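Local atomic coordinates of putative hydrolase (PDB entry 4X00), a protein that probably acts as a hydrolase of the alpha/beta hydrolase fold, possibly an aryl esterase. Residues D275-R278 with M279-R283; A133-D137 with G138-L142; R58-H61 with Y62-T66. All coordinates share one frame; numbering follows the deposited sequence. Where two conformers were deposited one is given.

Overall arrangement
From the N terminus the chain first reaches contact 3, where a type I turn leads out of a 3-10 segment into strand 63-67. Contact 2 follows at the C-terminal end of strand 132-136, where the chain leaves the same sheet for the loop before helix 151-156. Contact 1 comes last, winding up helix 266-280 at the C terminus. The three lie in series and none nests in or crosses another. Helix 266-280 joins them in space: Phe-276 packs on Ala-133 and Val-134 of contact 2, while Val-277 and Arg-278 touch Tyr-62 of contact 3. Contacts 2 and 3 share the sheet without touching, about 11 Å apart at their nearest atoms.

Contact 1: D275-R278 with M279-R283; sequences DFVR and MALSR. With EDO (1,2-ethanediol), chain J.
Phe-276 and Met-279 meet on the last helical turn, the phenylalanine buried and the methionine at the exposed margin. Met-279 sends CG out anti to its backbone N (chi1 175°), then bends at both following torsions, and this hook brings the methyl CE back to the phenyl ring, 3.5 Å from Phe-276 CD1. The two side chains cross at a slant, and CE reaches CE1 almost as closely as CD1. Beside them Val-277 and Leu-281, one turn apart, run side by side and point the same way, with Val-277 CG1 3.6 Å from Leu-281 CD1. The tight part is the buried pair Phe-276 and Val-277, which both rest on Val-107 of the sheet; Val-277 also touches Tyr-62, whereas Leu-281 is exposed.

The other flank is loose and polar. Asp-275 and Arg-278, both exposed, are linked through a 1,2-ethanediol molecule, probably from the crystallisation liquor. Its O1 gives a hydrogen bond to Asp-275 OD1 (2.7 Å) and receives one from Arg-278 NH1 (2.9 Å), lying at the edge of the guanidinium and in its plane. Arg-278 is extended from CG to NE, which carries NH1 out to the diol.

Between the flanks the backbone ladder holds for three rungs: Met-279 N to Asp-275 O, Ala-280 N to Phe-276 O at 2.8 Å, and Leu-281 N to Val-277 O. A side chain then takes over. Ser-282 OG, set between its own backbone N and carbonyl carbon (chi1 56°), gives a hydrogen bond to Arg-278 O at 2.8 Å. The main chain turns back at the same point, Ser-282 N bonding to Met-279 O. This is the C-terminal end of an amphipathic helix, here the closing helix of an alpha/beta hydrolase fold, its apolar side laid against the central sheet.

Contact 2: A133-D137 with G138-L142; sequences AVYVD and GVIEL
Tyr-135 and Ile-140 meet at about a right angle, the isoleucine coming in with its terminal methyl. CD1 lies 3.8 Å from Tyr-135 CD2 and 4.1 Å from CE2, so it touches one side of the phenol, oblique to the ring plane. The isoleucine reaches it by turning CG1 beside its own backbone N (chi1 -59°) and then bending again at chi2, -56°, which swings CD1 back toward the strand just left. The ring edge, near its plane, faces backbone: Val-139 O stands 4.2 Å from Tyr-135 CE2, and the CA of Gly-138 lies at the edge as well.

At Asp-137 phi and psi are both positive, which bends the chain sharply between the two segments. Its CB leaves the backbone away from 138-142, though it still lies 3.7 Å from Gly-138 N. The carboxylate is held outside the contact: OD2 accepts a hydrogen bond from Gly-227 N and lies close to Asp-230 OD2. Asp-230 belongs to a probable Ser-His-Asp triad with Ser-112 and His-259.

Strand 132-136 lies between 107-111 and 222-227 in the sheet. The tyrosine touches Ile-118 and Leu-122 of helix 113-125 and Leu-215 of helix 211-216, and its OH is hydrogen-bonded to Ser-119 OG. Ile-140 touches Leu-215 too, along with Tyr-226 of strand 222-227, whose OH is bonded to Gly-138 O.

Contact 3: R58-H61 with Y62-T66; sequences RLQH and YRLIT
His-61 and Tyr-62, neighbours in sequence, lay their rings against each other at the end of a turn. The imidazole comes over one face of the phenol, toward its rim, with His-61 NE2 3.3 Å from Tyr-62 CZ. The planes are inclined at 38° and the centroids lie 4.0 Å apart, an oblique pair. The two first torsions differ: in the histidine CG sits between backbone N and carbonyl carbon (chi1 58°), whereas in the tyrosine it lies beside the backbone N, opposite the carbonyl carbon (chi1 -60°). With these torsions the two side chains lie side by side, pointing the same way.

Leu-59 approaches the phenol from elsewhere. Its CD2 lies in the ring plane at the edge, 3.9 Å from Tyr-62 CE2, so the tyrosine is touched on a face by one residue and at the rim by another. The backbone ties the same pair, closing a type I turn from Leu-59 to Tyr-62: Tyr-62 N bonds to Leu-59 O at 3.1 Å.

Leu-64, two residues further on, turns back toward the turn, its CD1 coming 3.7 Å from Leu-59 O. Gln-60 was modelled in two conformers; in the one described here it is folded at chi2, crosses Leu-64 at about a right angle with NE2 4.0 Å from Leu-64 CD1, and bonds through NE2 to Asp-56 O and Leu-54 O.

Strand 63-67 then enters the sheet between 23-30 and 36-40. Leu-64 packs on Leu-54 of helix 51-54 and on Phe-39 of strand 36-40, while Tyr-62 reaches helix 266-280, touching Val-277 and Arg-278 and hydrogen-bonding through OH to Ser-274 OG.

Contact 1: D275-R278 with M279-R283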
ATOM      1  N   ASP A 275     -11.395   9.636  10.912  1.00 10.87           N
ATOM      2  CA  ASP A 275     -12.091   9.073  12.067  1.00 11.56           C
ATOM      3  C   ASP A 275     -11.268   7.959  12.710  1.00 11.38           C
ATOM      4  O   ASP A 275     -11.201   7.870  13.926  1.00 11.77           O
ATOM      5  CB  ASP A 275     -13.474   8.544  11.664  1.00 13.97           C
ATOM      6  CG  ASP A 275     -14.444   9.657  11.317  1.00 18.20           C
ATOM      7  OD1 ASP A 275     -14.106  10.839  11.547  1.00 20.40           O
ATOM      8  OD2 ASP A 275     -15.545   9.346  10.824  1.00 18.91           O
ATOM      9  N   PHE A 276     -10.629   7.113  11.899  1.00 10.59           N
ATOM     10  CA  PHE A 276      -9.831   6.040  12.433  1.00  9.96           C
ATOM     11  C   PHE A 276      -8.633   6.599  13.219  1.00 10.32           C
ATOM     12  O   PHE A 276      -8.321   6.140  14.343  1.00 10.26           O
ATOM     13  CB  PHE A 276      -9.325   5.139  11.305  1.00  9.82           C
ATOM     14  CG  PHE A 276      -8.373   4.080  11.786  1.00  9.43           C
ATOM     15  CD1 PHE A 276      -8.871   2.914  12.349  1.00  9.47           C
ATOM     16  CD2 PHE A 276      -6.991   4.248  11.731  1.00  9.44           C
ATOM     17  CE1 PHE A 276      -8.043   1.916  12.840  1.00 10.20           C
ATOM     18  CE2 PHE A 276      -6.124   3.242  12.210  1.00 10.77           C
ATOM     19  CZ  PHE A 276      -6.653   2.076  12.760  1.00 10.90           C
ATOM     20  N   VAL A 277      -7.960   7.600  12.653  1.00 10.71           N
ATOM     21  CA  VAL A 277      -6.803   8.163  13.322  1.00 10.58           C
ATOM     22  C   VAL A 277      -7.219   8.802  14.638  1.00 10.39           C
ATOM     23  O   VAL A 277      -6.583   8.582  15.668  1.00 11.58           O
ATOM     24  CB  VAL A 277      -6.064   9.194  12.408  1.00 10.88           C
ATOM     25  CG1 VAL A 277      -4.953   9.897  13.188  1.00 11.72           C
ATOM     26  CG2 VAL A 277      -5.525   8.478  11.139  1.00 11.96           C
ATOM     27  N   ARG A 278      -8.299   9.573  14.620  1.00 10.33           N
ATOM     28  CA  ARG A 278      -8.811  10.193  15.852  1.00 11.37           C
ATOM     29  C   ARG A 278      -9.098   9.153  16.931  1.00 11.60           C
ATOM     30  O   ARG A 278      -8.780   9.348  18.112  1.00 12.29           O
ATOM     31  CB  ARG A 278     -10.066  10.991  15.532  1.00 12.67           C
ATOM     32  CG  ARG A 278      -9.730  12.264  14.748  1.00 14.47           C
ATOM     33  CD  ARG A 278     -10.936  12.842  14.096  1.00 15.35           C
ATOM     34  NE  ARG A 278     -10.708  14.226  13.721  1.00 15.71           N
ATOM     35  CZ  ARG A 278     -11.667  15.055  13.322  1.00 17.64           C
ATOM     36  NH1 ARG A 278     -12.923  14.632  13.245  1.00 20.53           N
ATOM     37  NH2 ARG A 278     -11.367  16.308  13.027  1.00 17.68           N
ATOM     38  N   MET A 279      -9.730   8.061  16.532  1.00 11.70           N
ATOM     39  CA  MET A 279     -10.039   6.979  17.459  1.00 11.96           C
ATOM     40  C   MET A 279      -8.746   6.332  18.001  1.00 11.08           C
ATOM     41  O   MET A 279      -8.598   6.093  19.213  1.00 11.64           O
ATOM     42  CB  MET A 279     -10.933   5.953  16.750  1.00 13.77           C
ATOM     43  CG  MET A 279     -11.251   4.701  17.543  1.00 15.41           C
ATOM     44  SD  MET A 279      -9.966   3.414  17.495  1.00 17.81           S
ATOM     45  CE  MET A 279      -9.886   3.091  15.731  1.00 17.44           C
ATOM     46  N   ALA A 280      -7.797   6.066  17.112  1.00 10.88           N
ATOM     47  CA  ALA A 280      -6.590   5.347  17.507  1.00 11.21           C
ATOM     48  C   ALA A 280      -5.776   6.164  18.493  1.00 11.78           C
ATOM     49  O   ALA A 280      -5.124   5.619  19.385  1.00 13.08           O
ATOM     50  CB  ALA A 280      -5.769   5.019  16.283  1.00 12.01           C
ATOM     51  N   LEU A 281      -5.853   7.479  18.349  1.00 11.27           N
ATOM     52  CA  LEU A 281      -5.069   8.378  19.200  1.00 11.77           C
ATOM     53  C   LEU A 281      -5.758   8.751  20.523  1.00 13.61           C
ATOM     54  O   LEU A 281      -5.188   9.464  21.347  1.00 14.94           O
ATOM     55  CB  LEU A 281      -4.707   9.642  18.405  1.00 12.37           C
ATOM     56  CG  LEU A 281      -3.817   9.338  17.181  1.00 13.08           C
ATOM     57  CD1 LEU A 281      -3.571  10.623  16.404  1.00 13.98           C
ATOM     58  CD2 LEU A 281      -2.488   8.709  17.600  1.00 14.64           C
ATOM     59  N   SER A 282      -6.963   8.225  20.746  1.00 13.62           N
ATOM     60  CA  SER A 282      -7.677   8.545  21.979  1.00 14.62           C
ATOM     61  C   SER A 282      -8.161   7.268  22.672  1.00 16.70           C
ATOM     62  O   SER A 282      -9.028   7.320  23.544  1.00 17.58           O
ATOM     63  CB  SER A 282      -8.824   9.516  21.692  1.00 16.04           C
ATOM     64  OG  SER A 282      -9.690   9.002  20.709  1.00 16.86           O
ATOM     65  N   ARG A 283      -7.526   6.139  22.354  1.00 19.29           N
ATOM     66  CA  ARG A 283      -7.898   4.832  22.909  1.00 22.94           C
ATOM     67  C   ARG A 283      -7.556   4.699  24.404  1.00 25.20           C
ATOM     68  O   ARG A 283      -6.611   5.296  24.927  1.00 25.82           O
ATOM     69  CB  ARG A 283      -7.209   3.705  22.116  1.00 24.89           C
ATOM     70  OXT ARG A 283      -8.193   3.965  25.171  1.00 27.76           O
TER
HETATM   71  C1  EDO J 306     -14.673  11.461  15.020  1.00 34.96           C
HETATM   72  O1  EDO J 306     -14.382  12.180  13.818  1.00 43.07           O
HETATM   73  C2  EDO J 306     -15.877  10.542  14.827  1.00 40.95           C
HETATM   74  O2  EDO J 306     -17.092  11.306  14.766  1.00 35.04           O

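Contact 2: A133-D137 with G138-L142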
ATOM      1  N   ALA A 133      -3.207   0.702  12.089  1.00  8.93           N
ATOM      2  CA  ALA A 133      -2.983   0.505  10.667  1.00  9.00           C
ATOM      3  C   ALA A 133      -4.297   0.324   9.950  1.00  9.42           C
ATOM      4  O   ALA A 133      -5.210  -0.315  10.474  1.00  9.87           O
ATOM      5  CB  ALA A 133      -2.074  -0.704  10.427  1.00 10.53           C
ATOM      6  N   VAL A 134      -4.360   0.888   8.758  1.00  9.18           N
ATOM      7  CA  VAL A 134      -5.469   0.705   7.849  1.00  8.89           C
ATOM      8  C   VAL A 134      -4.975  -0.088   6.636  1.00  8.00           C
ATOM      9  O   VAL A 134      -4.032   0.347   5.953  1.00  9.17           O
ATOM     10  CB  VAL A 134      -6.036   2.047   7.370  1.00  9.48           C
ATOM     11  CG1 VAL A 134      -7.249   1.811   6.459  1.00 10.32           C
ATOM     12  CG2 VAL A 134      -6.411   2.944   8.574  1.00 10.20           C
ATOM     13  N   TYR A 135      -5.570  -1.251   6.391  1.00  7.91           N
ATOM     14  CA  TYR A 135      -5.298  -2.032   5.185  1.00  8.57           C
ATOM     15  C   TYR A 135      -6.353  -1.618   4.176  1.00  8.22           C
ATOM     16  O   TYR A 135      -7.547  -1.826   4.413  1.00  9.49           O
ATOM     17  CB  TYR A 135      -5.400  -3.529   5.421  1.00  9.54           C
ATOM     18  CG  TYR A 135      -4.229  -4.157   6.134  1.00  9.53           C
ATOM     19  CD1 TYR A 135      -3.793  -3.713   7.394  1.00 10.89           C
ATOM     20  CD2 TYR A 135      -3.570  -5.261   5.575  1.00  9.39           C
ATOM     21  CE1 TYR A 135      -2.711  -4.318   8.037  1.00 10.46           C
ATOM     22  CE2 TYR A 135      -2.495  -5.857   6.228  1.00  9.63           C
ATOM     23  CZ  TYR A 135      -2.075  -5.387   7.445  1.00 10.14           C
ATOM     24  OH  TYR A 135      -1.024  -5.992   8.070  1.00 11.15           O
ATOM     25  N   VAL A 136      -5.934  -1.019   3.080  1.00  7.89           N
ATOM     26  CA  VAL A 136      -6.867  -0.585   2.061  1.00  9.11           C
ATOM     27  C   VAL A 136      -6.794  -1.559   0.901  1.00  8.21           C
ATOM     28  O   VAL A 136      -5.798  -1.583   0.162  1.00  8.51           O
ATOM     29  CB  VAL A 136      -6.545   0.822   1.588  1.00 11.09           C
ATOM     30  CG1 VAL A 136      -7.684   1.284   0.651  1.00 11.45           C
ATOM     31  CG2 VAL A 136      -6.305   1.750   2.789  1.00 11.54           C
ATOM     32  N   ASP A 137      -7.805  -2.411   0.757  1.00  7.93           N
ATOM     33  CA  ASP A 137      -7.728  -3.480  -0.244  1.00  7.31           C
ATOM     34  C   ASP A 137      -6.392  -4.189  -0.145  1.00  7.35           C
ATOM     35  O   ASP A 137      -5.760  -4.532  -1.149  1.00  8.54           O
ATOM     36  CB  ASP A 137      -7.998  -2.923  -1.643  1.00  8.47           C
ATOM     37  CG  ASP A 137      -9.449  -2.536  -1.780  1.00  8.10           C
ATOM     38  OD1 ASP A 137      -9.776  -1.443  -1.279  1.00  9.20           O
ATOM     39  OD2 ASP A 137     -10.284  -3.361  -2.259  1.00  8.89           O
ATOM     40  N   GLY A 138      -5.965  -4.410   1.092  1.00  8.20           N
ATOM     41  CA  GLY A 138      -4.673  -5.000   1.348  1.00  8.90           C
ATOM     42  C   GLY A 138      -4.552  -6.448   0.947  1.00  9.13           C
ATOM     43  O   GLY A 138      -5.488  -7.272   1.089  1.00 10.34           O
ATOM     44  N   VAL A 139      -3.377  -6.781   0.421  1.00  9.34           N
ATOM     45  CA  VAL A 139      -3.017  -8.178   0.364  1.00 10.39           C
ATOM     46  C   VAL A 139      -2.913  -8.695   1.785  1.00 10.91           C
ATOM     47  O   VAL A 139      -2.248  -8.072   2.614  1.00 12.00           O
ATOM     48  CB  VAL A 139      -1.692  -8.388  -0.389  1.00 11.66           C
ATOM     49  CG1 VAL A 139      -1.180  -9.852  -0.184  1.00 13.10           C
ATOM     50  CG2 VAL A 139      -1.895  -8.082  -1.867  1.00 11.73           C
ATOM     51  N   ILE A 140      -3.569  -9.822   2.058  1.00 10.68           N
ATOM     52  CA  ILE A 140      -3.441 -10.514   3.336  1.00 12.07           C
ATOM     53  C   ILE A 140      -2.465 -11.658   3.078  1.00 13.09           C
ATOM     54  O   ILE A 140      -1.309 -11.602   3.502  1.00 13.48           O
ATOM     55  CB  ILE A 140      -4.806 -10.989   3.880  1.00 11.92           C
ATOM     56  CG1 ILE A 140      -5.746  -9.777   4.052  1.00 11.60           C
ATOM     57  CG2 ILE A 140      -4.613 -11.748   5.191  1.00 12.99           C
ATOM     58  CD1 ILE A 140      -5.179  -8.636   4.948  1.00 11.14           C
ATOM     59  N   GLU A 141      -2.895 -12.663   2.319  1.00 13.24           N
ATOM     60  CA  GLU A 141      -1.953 -13.640   1.773  1.00 14.68           C
ATOM     61  C   GLU A 141      -2.101 -13.717   0.280  1.00 15.79           C
ATOM     62  O   GLU A 141      -3.182 -13.483  -0.263  1.00 15.78           O
ATOM     63  CB  GLU A 141      -2.168 -15.030   2.389  1.00 15.76           C
ATOM     64  CG  GLU A 141      -1.890 -15.030   3.882  1.00 17.29           C
ATOM     65  CD  GLU A 141      -2.437 -16.233   4.610  1.00 19.00           C
ATOM     66  OE1 GLU A 141      -3.537 -16.706   4.257  1.00 19.33           O
ATOM     67  OE2 GLU A 141      -1.749 -16.708   5.554  1.00 19.82           O
ATOM     68  N   LEU A 142      -1.006 -14.067  -0.385  1.00 17.27           N
ATOM     69  CA  LEU A 142      -1.016 -14.259  -1.824  1.00 18.51           C
ATOM     70  C   LEU A 142      -1.378 -15.706  -2.136  1.00 19.62           C
ATOM     71  O   LEU A 142      -0.504 -16.525  -2.390  1.00 21.23           O
ATOM     72  CB  LEU A 142       0.342 -13.895  -2.408  1.00 19.55           C
ATOM     73  CG  LEU A 142       0.756 -12.439  -2.251  1.00 21.69           C
ATOM     74  CD1 LEU A 142       2.254 -12.289  -2.525  1.00 23.10           C
ATOM     75  CD2 LEU A 142      -0.047 -11.577  -3.216  1.00 22.97           C
TER

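Contact 3: R58-H61 with Y62-T66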
ATOM      1  N   ARG A  58      -9.074  18.845   4.949  1.00 19.57           N
ATOM      2  CA  ARG A  58      -9.528  18.215   6.197  1.00 19.51           C
ATOM      3  C   ARG A  58      -8.512  17.228   6.779  1.00 18.12           C
ATOM      4  O   ARG A  58      -8.646  16.799   7.921  1.00 18.78           O
ATOM      5  CB  ARG A  58     -10.860  17.502   5.986  1.00 20.52           C
ATOM      6  N   LEU A  59      -7.487  16.876   6.006  1.00 16.06           N
ATOM      7  CA  LEU A  59      -6.424  16.019   6.512  1.00 15.35           C
ATOM      8  C   LEU A  59      -5.137  16.784   6.810  1.00 14.83           C
ATOM      9  O   LEU A  59      -4.167  16.179   7.254  1.00 15.02           O
ATOM     10  CB  LEU A  59      -6.114  14.913   5.513  1.00 14.38           C
ATOM     11  CG  LEU A  59      -7.240  13.902   5.257  1.00 14.12           C
ATOM     12  CD1 LEU A  59      -6.791  12.856   4.276  1.00 14.40           C
ATOM     13  CD2 LEU A  59      -7.654  13.231   6.579  1.00 14.63           C
ATOM     14  N   GLN A  60      -5.126  18.093   6.594  1.00 16.57           N
ATOM     15  CA  GLN A  60      -3.924  18.943   6.614  0.54 18.05           C
ATOM     16  C   GLN A  60      -3.339  19.179   7.998  1.00 17.53           C
ATOM     17  O   GLN A  60      -2.236  19.725   8.130  1.00 17.71           O
ATOM     18  CB  GLN A  60      -4.226  20.314   5.991  0.54 19.40           C
ATOM     19  CG  GLN A  60      -4.505  20.273   4.510  0.54 19.78           C
ATOM     20  CD  GLN A  60      -3.477  19.462   3.746  0.54 20.33           C
ATOM     21  OE1 GLN A  60      -2.281  19.780   3.749  0.54 21.37           O
ATOM     22  NE2 GLN A  60      -3.934  18.394   3.102  0.54 20.34           N
ATOM     23  N   HIS A  61      -4.103  18.858   9.044  1.00 16.27           N
ATOM     24  CA  HIS A  61      -3.573  19.024  10.399  1.00 15.78           C
ATOM     25  C   HIS A  61      -2.815  17.782  10.824  1.00 14.87           C
ATOM     26  O   HIS A  61      -2.222  17.765  11.909  1.00 15.59           O
ATOM     27  CB  HIS A  61      -4.683  19.320  11.398  1.00 16.11           C
ATOM     28  CG  HIS A  61      -5.719  18.252  11.432  1.00 17.25           C
ATOM     29  ND1 HIS A  61      -6.404  17.840  10.302  1.00 18.66           N
ATOM     30  CD2 HIS A  61      -6.148  17.465  12.443  1.00 18.81           C
ATOM     31  CE1 HIS A  61      -7.220  16.856  10.626  1.00 18.43           C
ATOM     32  NE2 HIS A  61      -7.093  16.617  11.921  1.00 18.14           N
ATOM     33  N   TYR A  62      -2.814  16.751   9.978  1.00 13.42           N
ATOM     34  CA  TYR A  62      -1.946  15.596  10.212  1.00 12.45           C
ATOM     35  C   TYR A  62      -0.622  15.792   9.505  1.00 10.85           C
ATOM     36  O   TYR A  62      -0.540  16.595   8.577  1.00 12.26           O
ATOM     37  CB  TYR A  62      -2.571  14.302   9.699  1.00 13.13           C
ATOM     38  CG  TYR A  62      -3.885  13.994  10.361  1.00 14.00           C
ATOM     39  CD1 TYR A  62      -3.954  13.772  11.734  1.00 14.99           C
ATOM     40  CD2 TYR A  62      -5.044  13.900   9.614  1.00 14.77           C
ATOM     41  CE1 TYR A  62      -5.192  13.498  12.358  1.00 15.48           C
ATOM     42  CE2 TYR A  62      -6.270  13.619  10.211  1.00 15.59           C
ATOM     43  CZ  TYR A  62      -6.330  13.409  11.591  1.00 15.54           C
ATOM     44  OH  TYR A  62      -7.536  13.140  12.208  1.00 16.70           O
ATOM     45  N   ARG A  63       0.409  15.059   9.930  1.00 10.03           N
ATOM     46  CA  ARG A  63       1.673  15.012   9.186  1.00 10.19           C
ATOM     47  C   ARG A  63       1.556  13.889   8.158  1.00 10.35           C
ATOM     48  O   ARG A  63       1.510  12.707   8.516  1.00 11.89           O
ATOM     49  CB  ARG A  63       2.835  14.803  10.146  1.00 10.92           C
ATOM     50  CG  ARG A  63       4.188  14.742   9.437  1.00 11.72           C
ATOM     51  CD  ARG A  63       5.327  14.515  10.413  1.00 12.35           C
ATOM     52  NE  ARG A  63       6.598  14.502   9.701  1.00 12.93           N
ATOM     53  CZ  ARG A  63       7.730  14.086  10.247  1.00 14.47           C
ATOM     54  NH1 ARG A  63       7.725  13.630  11.500  1.00 16.39           N
ATOM     55  NH2 ARG A  63       8.857  14.116   9.539  1.00 15.75           N
ATOM     56  N   LEU A  64       1.470  14.262   6.878  1.00 10.35           N
ATOM     57  CA  LEU A  64       1.122  13.300   5.827  1.00 10.73           C
ATOM     58  C   LEU A  64       2.370  12.860   5.079  1.00 10.66           C
ATOM     59  O   LEU A  64       2.930  13.624   4.297  1.00 13.23           O
ATOM     60  CB  LEU A  64       0.106  13.923   4.861  1.00 11.48           C
ATOM     61  CG  LEU A  64      -1.188  14.449   5.511  1.00 11.92           C
ATOM     62  CD1 LEU A  64      -2.023  15.207   4.462  1.00 13.35           C
ATOM     63  CD2 LEU A  64      -2.004  13.308   6.088  1.00 12.07           C
ATOM     64  N   ILE A  65       2.788  11.631   5.325  1.00  9.05           N
ATOM     65  CA  ILE A  65       4.048  11.133   4.767  1.00  8.91           C
ATOM     66  C   ILE A  65       3.757  10.092   3.692  1.00  7.83           C
ATOM     67  O   ILE A  65       3.019   9.132   3.939  1.00  8.55           O
ATOM     68  CB  ILE A  65       4.909  10.505   5.871  1.00  9.97           C
ATOM     69  CG1 ILE A  65       5.264  11.561   6.930  1.00 12.52           C
ATOM     70  CG2 ILE A  65       6.166   9.834   5.269  1.00 10.21           C
ATOM     71  CD1 ILE A  65       5.761  10.946   8.247  1.00 14.23           C
ATOM     72  N   THR A  66       4.369  10.247   2.518  1.00  8.10           N
ATOM     73  CA  THR A  66       4.272   9.239   1.480  1.00  8.40           C
ATOM     74  C   THR A  66       5.692   8.837   1.066  1.00  8.61           C
ATOM     75  O   THR A  66       6.654   9.543   1.366  1.00  9.38           O
ATOM     76  CB  THR A  66       3.502   9.751   0.239  1.00  8.73           C
ATOM     77  OG1 THR A  66       4.094  10.969  -0.232  1.00  9.07           O
ATOM     78  CG2 THR A  66       2.034  10.010   0.534  1.00  9.53           C
TER